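PDB 3I3V: probable secreted solute-binding lipoprotein from Streptomyces coelicolor, which probably captures a solute outside the cell and delivers it to a membrane transporter. Local coordinates for residues V12-G17 and V67-L72; R117-F122 and F290-N295; D50-Y55 and Y73-A78; L27-R32 and L307-R312. All blocks are in the same frame, centred on the assembly; numbering follows the deposited sequence.

Contact 1: residues V12-G17 and V67-L72; sequences VHTQLG and VVMVNL
Met69, a selenomethionine in this crystal, lies alongside Thr14 across two parallel strands, 9-14 and 67-70, the middle pair of a four-stranded sheet in an α/β lobe of the periplasmic-binding-protein type. CG of Met69 stands anti to the carbonyl carbon (chi1 -63°), which lays the chain along Thr14 CG2, 3.3 Å from SE. The bend at chi3 then turns CE to Leu16 CD1, 3.8 Å away, while Val12 CG1 meets SE; Tyr26 of helix 23-36 packs on the same face. The backbone of His13 joins the strands twice: its N donates to Val67 O at 2.8 Å, and its O accepts Met69 N, also at 2.8 Å. Its ring leaves the pairing, and NE2 bonds to Asn47. Where the strand ends, Gln15 N makes a weak bond to Met69 O, and the extended Gln15 side chain crosses Val70 at about a right angle. The far end is held by a hydrogen bond from NE2 to Gly48 O. With an alanine here, Val70 CG1 would probably lose part of its cover and Gly48 O that donor. Gln15 CD rests 3.5 Å from Val70 CG1, and the Gln15 amide is turned 23° from that of Asn71.

Contact 2: residues R117-F122 and F290-N295; sequences RAFPYF and FWISPN
Phe290 drives the edge of its ring into the face of Tyr121, one of the two closely fitted spots of the contact. The pair is T-shaped, with centroids 4.8 Å apart and planes at 61°; the Phe290 atom CE2 comes within 3.4 Å of Tyr121 CG. Tyr121 holds CG anti to the backbone N (chi1 -153°), which turns the ring face to Phe290 CE2, and its hydroxyl is tied down beyond the pair by a hydrogen bond to Met310 O. Trp291 makes a second close fit: the methyl CB of Ala118 sits squarely over its five-membered ring, 3.5 Å from the centroid, a CH-pi contact.

Between these two spots the backbones form a single antiparallel bridge, a hydrogen-bonded pair through which the irregular run 117-122 fastens to strand 289-292, the end strand of the lobe's four-stranded sheet. Phe119 N donates to Phe290 O at 2.8 Å. The return bond, Phe290 N to Phe119 O, is 2.9 Å long and lies in the carbonyl plane, on a lone pair.

Other parts of the contact are slacker. Ile292 CD1 merely approaches the edge of the Phe119 ring, 4.0 Å from CE1. Toward the partly exposed side, Arg117 lays CB 4.0 Å from Trp291 CZ3, then carries its guanidinium away from the contact. A serine in place of Trp291 would probably strip Ala118 CB of its aromatic cover and leave Val70 O without the indole NE1 that now donates to it. Farther along, Trp79 meets the Trp291 ring edge-to-face.

Contact 3: residues D50-Y55 and Y73-A78; sequences DLAQVY and YDKTLA
A water joins Tyr73 to Ala52, gripped by the phenol oxygen OH of Tyr73 at 2.6 Å and by Ala52 N, which donates to it over 2.8 Å. Ala52 stands in the first turn of helix 51-60, where backbone N-H groups have no carbonyl of a preceding turn to bond. The Asp50 side chain, at the N-cap position, makes no capping bond, and the water serves as acceptor for one of these N-H groups. The positive end of the helix dipole is likely to polarise the water in turn.

The segments make no direct hydrogen bond, and the rest is a small patch round the Ala52 methyl. Tyr73 holds CG between the backbone N and the carbonyl carbon (chi1 70°), a crowded position that lays the ring toward the helix and brings OH within 3.1 Å of Ala52 CB. Lys75 runs alongside, its CD a tight 3.4 Å from the same CB. Bends at chi3 and chi4 then carry NZ to a salt bridge with Glu56, one turn beyond Ala52. At the exposed rim Gln53 crosses this chain, OE1 lying 3.9 Å from Lys75 CE.

Tyr73 is itself braced by Thr76, whose OG1 accepts Tyr73 N at 3.2 Å along a nearly straight line (167°) and also bonds to Asn71 O. The turn 73-78 leads from strand 67-70 to helix 79-82, while helix 51-60 lies over the sheet with Leu51 against Val68 and Val70 of that strand, and Tyr55 meets the ring of Trp79.

Contact 4: residues L27-R32 and L307-R312; sequences LAAVDR and LRFMYR
Arg32 crosses Phe309 at about a right angle where helix 23-36 meets the C-terminal end of helix 300-310, two helices lying over the same face of the lobe's four-stranded sheet in its layered α/β fold. The arginine can be followed outward. Its CB lies 3.8 Å from Phe309 CZ. A bend at chi2 (-70°) keeps the chain close to the ring, so that CD meets the ring edge with CE1 at 3.7 Å. NE then leaves the aromatic and enters a salt bridge with Glu36 OE2, while NH1 forms another with Glu35. Arg312 NH2 comes to the edge of this guanidinium, 4.3 Å from NE, and binds the same Glu36 oxygen; the shared Glu36, with Glu35 and Asp314 beside it, is likely to offset the like charges.

The inner half of the contact is apolar. Arg32 meets the far end of the Phe309 ring at CE1 and CZ, and Ala29 meets it next to them, its CB 4.0 Å and its O 3.1 Å from CE2; Phe33 adds an edge-to-face contact with this ring. Alanine in the middle of helix 23-36 lets the bulky side chains of the other helix come close to its backbone. The charged border also faces a second copy of the protein: Arg32 packs on Arg32 of the second subunit, and Arg312 lies near Arg312 of that chain. Met310 fills the side nearer the sheet, where it touches Tyr26 and Phe290. The bend at chi2 (-65°) swings its CE into the plane of the Phe309 ring, at the edge, and to 4.0 Å from Ala29 CB.

All four contacts belong to one lobe, built round its four-stranded sheet. Contacts 1 and 2 share that sheet, through neighbouring strands 67-70 and 289-292, with centres about 9 Å apart. The centre of contact 3 lies about 10 Å from that of contact 1, between helix 51-60 and the turn after strand 67-70; contact 4 packs helices on the other face, its nearest atoms about 13 Å from those of contact 3. Contact 1 alternates along the chain with contacts 3 and 4, while contact 4 spans both contacts 2 and 3. Residues from about 290 to 312 therefore return to complete a lobe begun near the N-terminus, as in this family's two-lobed receptors.

Contact 1: residues V12-G17 and V67-L72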
# COMPACT_ATOMS: atom_id res chain seq x y z
N VAL C 12 -40.74 31.81 -6.78
CA VAL C 12 -41.35 30.81 -7.65
C VAL C 12 -42.77 31.19 -8.06
O VAL C 12 -43.64 31.35 -7.21
CB VAL C 12 -41.39 29.43 -6.94
CG1 VAL C 12 -42.11 28.41 -7.81
CG2 VAL C 12 -39.99 28.97 -6.62
N HIS C 13 -42.99 31.32 -9.37
CA HIS C 13 -44.31 31.64 -9.92
C HIS C 13 -44.92 30.30 -10.30
O HIS C 13 -44.49 29.67 -11.27
CB HIS C 13 -44.16 32.53 -11.16
CG HIS C 13 -45.38 33.34 -11.47
ND1 HIS C 13 -45.44 34.23 -12.51
CD2 HIS C 13 -46.57 33.41 -10.83
CE1 HIS C 13 -46.63 34.82 -12.51
NE2 HIS C 13 -47.33 34.34 -11.51
N THR C 14 -45.93 29.88 -9.54
CA THR C 14 -46.56 28.56 -9.70
C THR C 14 -48.06 28.52 -9.83
O THR C 14 -48.76 29.36 -9.28
CB THR C 14 -46.29 27.70 -8.46
OG1 THR C 14 -44.99 27.99 -7.95
CG2 THR C 14 -46.41 26.24 -8.79
N GLN C 15 -48.55 27.47 -10.49
CA GLN C 15 -49.98 27.25 -10.65
C GLN C 15 -50.44 26.39 -9.48
O GLN C 15 -51.64 26.20 -9.29
CB GLN C 15 -50.27 26.51 -11.95
CG GLN C 15 -50.12 27.36 -13.19
CD GLN C 15 -50.53 26.64 -14.44
OE1 GLN C 15 -50.10 25.51 -14.69
NE2 GLN C 15 -51.37 27.28 -15.25
N LEU C 16 -49.48 25.87 -8.72
CA LEU C 16 -49.76 25.03 -7.56
C LEU C 16 -49.77 25.87 -6.29
O LEU C 16 -49.02 26.84 -6.18
CB LEU C 16 -48.68 23.95 -7.39
CG LEU C 16 -48.48 22.91 -8.50
CD1 LEU C 16 -47.47 21.88 -8.03
CD2 LEU C 16 -49.80 22.25 -8.84
N GLY C 17 -50.61 25.48 -5.33
CA GLY C 17 -50.66 26.23 -4.08
C GLY C 17 -52.05 26.34 -3.48
O GLY C 17 -52.19 26.62 -2.29
N VAL C 67 -38.19 31.05 -10.97
CA VAL C 67 -38.60 29.74 -11.46
C VAL C 67 -40.10 29.76 -11.70
O VAL C 67 -40.86 30.33 -10.91
CB VAL C 67 -38.30 28.64 -10.41
CG1 VAL C 67 -38.85 27.31 -10.88
CG2 VAL C 67 -36.80 28.53 -10.16
N VAL C 68 -40.51 29.14 -12.79
CA VAL C 68 -41.92 29.09 -13.13
C VAL C 68 -42.42 27.66 -13.15
O VAL C 68 -41.71 26.75 -13.55
CB VAL C 68 -42.18 29.73 -14.52
CG1 VAL C 68 -43.68 29.85 -14.76
CG2 VAL C 68 -41.50 31.09 -14.61
N MSE C 69 -43.65 27.45 -12.71
CA MSE C 69 -44.21 26.11 -12.72
C MSE C 69 -45.51 26.11 -13.50
O MSE C 69 -46.56 26.42 -12.95
CB MSE C 69 -44.44 25.61 -11.29
CG MSE C 69 -43.16 25.48 -10.47
SE MSE C 69 -43.48 24.81 -8.67
CE MSE C 69 -44.06 23.03 -9.16
N VAL C 70 -45.41 25.77 -14.78
CA VAL C 70 -46.57 25.73 -15.68
C VAL C 70 -46.48 24.54 -16.62
O VAL C 70 -45.42 23.93 -16.78
CB VAL C 70 -46.66 26.99 -16.59
CG1 VAL C 70 -47.67 27.95 -16.04
CG2 VAL C 70 -45.29 27.65 -16.74
N ASN C 71 -47.60 24.24 -17.27
CA ASN C 71 -47.63 23.14 -18.20
C ASN C 71 -47.22 23.66 -19.57
O ASN C 71 -46.92 24.85 -19.74
CB ASN C 71 -49.03 22.51 -18.26
CG ASN C 71 -50.11 23.50 -18.69
OD1 ASN C 71 -51.03 23.16 -19.43
ND2 ASN C 71 -50.00 24.73 -18.20
N LEU C 72 -47.22 22.77 -20.56
CA LEU C 72 -46.84 23.12 -21.91
C LEU C 72 -48.08 23.26 -22.78
O LEU C 72 -48.76 22.27 -23.07
CB LEU C 72 -45.92 22.06 -22.51
CG LEU C 72 -45.39 22.44 -23.90
CD1 LEU C 72 -44.44 23.63 -23.75
CD2 LEU C 72 -44.67 21.26 -24.55

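Contact 2: residues R117-F122 and F290-N295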
# COMPACT_ATOMS: atom_id res chain seq x y z
N ARG C 117 -37.29 22.97 -23.11
CA ARG C 117 -38.08 24.08 -22.59
C ARG C 117 -38.09 24.16 -21.07
O ARG C 117 -37.95 25.24 -20.49
CB ARG C 117 -39.52 23.97 -23.09
CG ARG C 117 -39.64 23.78 -24.58
CD ARG C 117 -41.08 23.51 -24.95
NE ARG C 117 -41.22 22.98 -26.29
CZ ARG C 117 -41.40 23.72 -27.38
NH1 ARG C 117 -41.45 25.04 -27.29
NH2 ARG C 117 -41.54 23.13 -28.57
N ALA C 118 -38.27 23.01 -20.41
CA ALA C 118 -38.32 22.99 -18.95
C ALA C 118 -37.96 21.64 -18.35
O ALA C 118 -37.75 20.67 -19.06
CB ALA C 118 -39.71 23.40 -18.49
N PHE C 119 -37.86 21.61 -17.02
CA PHE C 119 -37.58 20.36 -16.32
C PHE C 119 -38.93 19.67 -16.20
O PHE C 119 -39.86 20.21 -15.60
CB PHE C 119 -37.02 20.63 -14.92
CG PHE C 119 -35.57 21.05 -14.88
CD1 PHE C 119 -35.22 22.38 -15.03
CD2 PHE C 119 -34.57 20.12 -14.64
CE1 PHE C 119 -33.88 22.78 -14.94
CE2 PHE C 119 -33.24 20.51 -14.54
CZ PHE C 119 -32.89 21.84 -14.69
N PRO C 120 -39.06 18.47 -16.79
CA PRO C 120 -40.35 17.78 -16.68
C PRO C 120 -40.62 17.40 -15.23
O PRO C 120 -39.70 17.24 -14.44
CB PRO C 120 -40.16 16.56 -17.58
CG PRO C 120 -39.12 17.01 -18.57
CD PRO C 120 -38.15 17.73 -17.66
N TYR C 121 -41.90 17.28 -14.87
CA TYR C 121 -42.24 16.90 -13.51
C TYR C 121 -43.57 16.18 -13.44
O TYR C 121 -43.60 15.02 -13.05
CB TYR C 121 -42.24 18.14 -12.61
CG TYR C 121 -41.93 17.83 -11.16
CD1 TYR C 121 -40.80 17.09 -10.82
CD2 TYR C 121 -42.76 18.26 -10.14
CE1 TYR C 121 -40.50 16.80 -9.50
CE2 TYR C 121 -42.47 17.98 -8.81
CZ TYR C 121 -41.34 17.25 -8.50
OH TYR C 121 -41.05 16.94 -7.19
N PHE C 122 -44.66 16.84 -13.81
CA PHE C 122 -45.97 16.21 -13.76
C PHE C 122 -46.36 15.51 -15.06
O PHE C 122 -45.98 15.94 -16.16
CB PHE C 122 -47.05 17.23 -13.39
CG PHE C 122 -47.12 17.51 -11.91
CD1 PHE C 122 -46.12 17.08 -11.05
CD2 PHE C 122 -48.20 18.21 -11.37
CE1 PHE C 122 -46.18 17.33 -9.69
CE2 PHE C 122 -48.27 18.47 -10.01
CZ PHE C 122 -47.25 18.03 -9.17
N PHE C 290 -40.85 22.69 -14.55
CA PHE C 290 -40.05 23.77 -13.96
C PHE C 290 -39.32 24.60 -15.04
O PHE C 290 -38.50 24.06 -15.78
CB PHE C 290 -39.00 23.20 -12.99
CG PHE C 290 -39.58 22.59 -11.74
CD1 PHE C 290 -40.00 23.39 -10.68
CD2 PHE C 290 -39.68 21.20 -11.61
CE1 PHE C 290 -40.51 22.81 -9.50
CE2 PHE C 290 -40.20 20.63 -10.44
CZ PHE C 290 -40.61 21.44 -9.38
N TRP C 291 -39.61 25.90 -15.11
CA TRP C 291 -38.95 26.75 -16.09
C TRP C 291 -38.02 27.72 -15.36
O TRP C 291 -38.30 28.12 -14.23
CB TRP C 291 -39.98 27.56 -16.89
CG TRP C 291 -41.03 26.75 -17.58
CD1 TRP C 291 -41.95 25.93 -16.98
CD2 TRP C 291 -41.31 26.71 -18.98
NE1 TRP C 291 -42.79 25.40 -17.93
CE2 TRP C 291 -42.42 25.86 -19.17
CE3 TRP C 291 -40.73 27.33 -20.11
CZ2 TRP C 291 -42.97 25.61 -20.43
CZ3 TRP C 291 -41.27 27.07 -21.36
CH2 TRP C 291 -42.38 26.22 -21.51
N ILE C 292 -36.91 28.09 -16.00
CA ILE C 292 -35.98 29.03 -15.38
C ILE C 292 -35.94 30.34 -16.16
O ILE C 292 -35.74 30.34 -17.36
CB ILE C 292 -34.56 28.45 -15.29
CG1 ILE C 292 -34.57 27.17 -14.44
CG2 ILE C 292 -33.62 29.49 -14.66
CD1 ILE C 292 -33.19 26.63 -14.14
N SER C 293 -36.14 31.45 -15.46
CA SER C 293 -36.13 32.75 -16.10
C SER C 293 -34.74 33.36 -16.11
O SER C 293 -33.84 32.86 -15.44
CB SER C 293 -37.06 33.70 -15.37
OG SER C 293 -36.53 33.99 -14.09
N PRO C 294 -34.54 34.43 -16.89
CA PRO C 294 -33.21 35.04 -16.90
C PRO C 294 -32.86 35.52 -15.49
O PRO C 294 -31.70 35.46 -15.08
CB PRO C 294 -33.36 36.17 -17.91
CG PRO C 294 -34.26 35.53 -18.95
CD PRO C 294 -35.32 34.85 -18.07
N ASN C 295 -33.86 36.00 -14.75
CA ASN C 295 -33.64 36.45 -13.38
C ASN C 295 -33.18 35.25 -12.55
O ASN C 295 -32.30 35.37 -11.70
CB ASN C 295 -34.93 36.99 -12.77
CG ASN C 295 -35.12 38.47 -12.99
OD1 ASN C 295 -36.13 39.03 -12.58
ND2 ASN C 295 -34.15 39.11 -13.64

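Contact 3: residues D50-Y55 and Y73-A78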
# COMPACT_ATOMS: atom_id res chain seq x y z
N ASP C 50 -54.19 32.21 -15.86
CA ASP C 50 -53.55 33.44 -16.29
C ASP C 50 -52.10 33.62 -15.80
O ASP C 50 -51.57 34.73 -15.81
CB ASP C 50 -54.37 34.65 -15.82
CG ASP C 50 -54.41 34.78 -14.31
OD1 ASP C 50 -54.92 35.80 -13.81
OD2 ASP C 50 -53.94 33.86 -13.61
N LEU C 51 -51.44 32.54 -15.38
CA LEU C 51 -50.06 32.66 -14.91
C LEU C 51 -49.14 33.11 -16.04
O LEU C 51 -48.33 34.02 -15.86
CB LEU C 51 -49.56 31.33 -14.34
CG LEU C 51 -48.09 31.26 -13.90
CD1 LEU C 51 -47.89 30.04 -13.03
CD2 LEU C 51 -47.15 31.20 -15.12
N ALA C 52 -49.27 32.46 -17.19
CA ALA C 52 -48.46 32.80 -18.36
C ALA C 52 -48.55 34.30 -18.68
O ALA C 52 -47.53 34.94 -18.92
CB ALA C 52 -48.90 31.98 -19.55
N GLN C 53 -49.77 34.84 -18.68
CA GLN C 53 -49.97 36.26 -18.97
C GLN C 53 -49.30 37.11 -17.90
O GLN C 53 -48.59 38.06 -18.22
CB GLN C 53 -51.48 36.62 -19.01
CG GLN C 53 -52.28 36.07 -20.20
CD GLN C 53 -52.56 34.55 -20.14
OE1 GLN C 53 -53.16 33.99 -21.06
NE2 GLN C 53 -52.12 33.89 -19.06
N VAL C 54 -49.53 36.77 -16.63
CA VAL C 54 -48.96 37.51 -15.52
C VAL C 54 -47.44 37.42 -15.54
O VAL C 54 -46.76 38.39 -15.22
CB VAL C 54 -49.44 36.96 -14.17
CG1 VAL C 54 -48.80 37.74 -13.01
CG2 VAL C 54 -50.96 37.05 -14.11
N TYR C 55 -46.92 36.26 -15.91
CA TYR C 55 -45.47 36.10 -15.98
C TYR C 55 -44.87 36.99 -17.08
O TYR C 55 -43.82 37.60 -16.89
CB TYR C 55 -45.08 34.65 -16.23
CG TYR C 55 -43.60 34.47 -16.47
CD1 TYR C 55 -42.70 34.48 -15.41
CD2 TYR C 55 -43.10 34.33 -17.76
CE1 TYR C 55 -41.33 34.37 -15.63
CE2 TYR C 55 -41.74 34.21 -17.99
CZ TYR C 55 -40.86 34.23 -16.92
OH TYR C 55 -39.51 34.11 -17.16
N TYR C 73 -48.39 24.48 -23.17
CA TYR C 73 -49.53 24.73 -24.04
C TYR C 73 -49.21 25.92 -24.93
O TYR C 73 -48.16 26.56 -24.78
CB TYR C 73 -50.80 24.98 -23.22
CG TYR C 73 -50.85 26.29 -22.46
CD1 TYR C 73 -50.05 26.51 -21.34
CD2 TYR C 73 -51.72 27.31 -22.86
CE1 TYR C 73 -50.11 27.73 -20.63
CE2 TYR C 73 -51.79 28.51 -22.18
CZ TYR C 73 -50.99 28.72 -21.07
OH TYR C 73 -51.09 29.91 -20.38
N ASP C 74 -50.12 26.23 -25.84
CA ASP C 74 -49.95 27.32 -26.80
C ASP C 74 -49.03 28.47 -26.39
O ASP C 74 -48.00 28.70 -27.02
CB ASP C 74 -51.32 27.90 -27.18
CG ASP C 74 -51.23 28.89 -28.33
OD1 ASP C 74 -51.59 30.07 -28.14
OD2 ASP C 74 -50.78 28.47 -29.43
N LYS C 75 -49.41 29.20 -25.34
CA LYS C 75 -48.62 30.34 -24.89
C LYS C 75 -47.19 30.05 -24.42
O LYS C 75 -46.25 30.69 -24.89
CB LYS C 75 -49.38 31.10 -23.79
CG LYS C 75 -48.67 32.35 -23.30
CD LYS C 75 -49.63 33.33 -22.62
CE LYS C 75 -50.23 34.29 -23.60
NZ LYS C 75 -49.16 35.08 -24.27
N THR C 76 -47.02 29.10 -23.51
CA THR C 76 -45.68 28.77 -23.00
C THR C 76 -44.84 28.07 -24.05
O THR C 76 -43.64 27.92 -23.90
CB THR C 76 -45.74 27.89 -21.71
OG1 THR C 76 -46.31 26.61 -22.01
CG2 THR C 76 -46.59 28.57 -20.64
N LEU C 77 -45.49 27.66 -25.13
CA LEU C 77 -44.82 26.98 -26.23
C LEU C 77 -43.94 27.99 -26.98
O LEU C 77 -43.03 27.62 -27.72
CB LEU C 77 -45.89 26.41 -27.17
CG LEU C 77 -45.84 25.01 -27.77
CD1 LEU C 77 -45.00 24.07 -26.95
CD2 LEU C 77 -47.27 24.51 -27.88
N ALA C 78 -44.21 29.27 -26.77
CA ALA C 78 -43.48 30.35 -27.42
C ALA C 78 -42.40 31.01 -26.56
O ALA C 78 -41.67 31.86 -27.05
CB ALA C 78 -44.46 31.43 -27.89
O HOH W 1 -50.89 30.26 -17.86

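Contact 4: residues L27-R32 and L307-R312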
# COMPACT_ATOMS: atom_id res chain seq x y z
N LEU C 27 -46.88 22.28 -1.25
CA LEU C 27 -46.67 23.12 -0.08
C LEU C 27 -45.77 22.41 0.94
O LEU C 27 -44.81 23.00 1.44
CB LEU C 27 -48.02 23.53 0.53
CG LEU C 27 -48.84 24.46 -0.38
CD1 LEU C 27 -50.15 24.81 0.27
CD2 LEU C 27 -48.07 25.75 -0.67
N ALA C 28 -46.05 21.15 1.22
CA ALA C 28 -45.23 20.40 2.17
C ALA C 28 -43.79 20.30 1.69
O ALA C 28 -42.86 20.36 2.49
CB ALA C 28 -45.80 19.00 2.38
N ALA C 29 -43.59 20.15 0.38
CA ALA C 29 -42.24 20.06 -0.15
C ALA C 29 -41.51 21.39 0.04
O ALA C 29 -40.34 21.40 0.39
CB ALA C 29 -42.26 19.68 -1.63
N VAL C 30 -42.21 22.50 -0.17
CA VAL C 30 -41.63 23.83 0.01
C VAL C 30 -41.16 24.03 1.45
O VAL C 30 -40.05 24.49 1.69
CB VAL C 30 -42.64 24.97 -0.32
CG1 VAL C 30 -42.14 26.30 0.24
CG2 VAL C 30 -42.83 25.09 -1.82
N ASP C 31 -42.01 23.66 2.40
CA ASP C 31 -41.69 23.80 3.81
C ASP C 31 -40.58 22.85 4.22
O ASP C 31 -39.80 23.15 5.12
CB ASP C 31 -42.93 23.57 4.66
CG ASP C 31 -44.06 24.50 4.29
OD1 ASP C 31 -43.79 25.71 4.11
OD2 ASP C 31 -45.21 24.02 4.17
N ARG C 32 -40.50 21.71 3.55
CA ARG C 32 -39.45 20.76 3.86
C ARG C 32 -38.15 21.37 3.34
O ARG C 32 -37.13 21.36 4.03
CB ARG C 32 -39.72 19.41 3.18
CG ARG C 32 -38.96 18.22 3.78
CD ARG C 32 -37.46 18.28 3.50
NE ARG C 32 -36.68 17.36 4.34
CZ ARG C 32 -36.57 17.47 5.66
NH1 ARG C 32 -37.17 18.46 6.31
NH2 ARG C 32 -35.85 16.59 6.35
N LEU C 307 -34.21 22.69 -7.51
CA LEU C 307 -34.43 21.64 -8.49
C LEU C 307 -33.85 20.29 -8.10
O LEU C 307 -34.44 19.25 -8.42
CB LEU C 307 -33.89 22.08 -9.85
CG LEU C 307 -35.02 22.61 -10.73
CD1 LEU C 307 -34.53 23.72 -11.64
CD2 LEU C 307 -35.60 21.45 -11.52
N ARG C 308 -32.71 20.28 -7.41
CA ARG C 308 -32.13 19.00 -7.00
C ARG C 308 -33.06 18.38 -5.96
O ARG C 308 -33.24 17.16 -5.92
CB ARG C 308 -30.74 19.18 -6.37
CG ARG C 308 -29.74 19.93 -7.22
CD ARG C 308 -28.33 19.65 -6.73
NE ARG C 308 -27.86 18.39 -7.29
CZ ARG C 308 -26.96 18.31 -8.25
NH1 ARG C 308 -26.43 19.41 -8.74
NH2 ARG C 308 -26.61 17.13 -8.74
N PHE C 309 -33.66 19.24 -5.14
CA PHE C 309 -34.60 18.83 -4.10
C PHE C 309 -35.85 18.19 -4.74
O PHE C 309 -36.12 17.01 -4.55
CB PHE C 309 -35.00 20.04 -3.25
CG PHE C 309 -36.03 19.76 -2.19
CD1 PHE C 309 -35.70 19.08 -1.03
CD2 PHE C 309 -37.35 20.17 -2.36
CE1 PHE C 309 -36.66 18.82 -0.06
CE2 PHE C 309 -38.32 19.92 -1.39
CZ PHE C 309 -37.97 19.24 -0.24
N MSE C 310 -36.59 18.99 -5.50
CA MSE C 310 -37.80 18.52 -6.18
C MSE C 310 -37.58 17.23 -6.98
O MSE C 310 -38.49 16.41 -7.10
CB MSE C 310 -38.32 19.62 -7.11
CG MSE C 310 -38.81 20.85 -6.38
SE MSE C 310 -40.35 20.48 -5.29
CE MSE C 310 -40.30 22.04 -4.22
N TYR C 311 -36.37 17.05 -7.53
CA TYR C 311 -36.02 15.86 -8.31
C TYR C 311 -35.51 14.71 -7.44
O TYR C 311 -35.23 13.62 -7.94
CB TYR C 311 -34.96 16.19 -9.36
CG TYR C 311 -35.52 16.48 -10.74
CD1 TYR C 311 -34.90 15.96 -11.88
CD2 TYR C 311 -36.66 17.25 -10.91
CE1 TYR C 311 -35.42 16.20 -13.15
CE2 TYR C 311 -37.19 17.50 -12.18
CZ TYR C 311 -36.56 16.97 -13.29
OH TYR C 311 -37.08 17.19 -14.55
N ARG C 312 -35.39 14.93 -6.13
CA ARG C 312 -34.90 13.88 -5.24
C ARG C 312 -35.97 12.79 -5.12
O ARG C 312 -37.15 13.08 -4.92
CB ARG C 312 -34.57 14.45 -3.86
CG ARG C 312 -33.40 13.75 -3.16
CD ARG C 312 -32.88 14.60 -2.01
NE ARG C 312 -33.84 14.66 -0.92
CZ ARG C 312 -33.92 15.66 -0.06
NH1 ARG C 312 -33.09 16.70 -0.17
NH2 ARG C 312 -34.82 15.62 0.92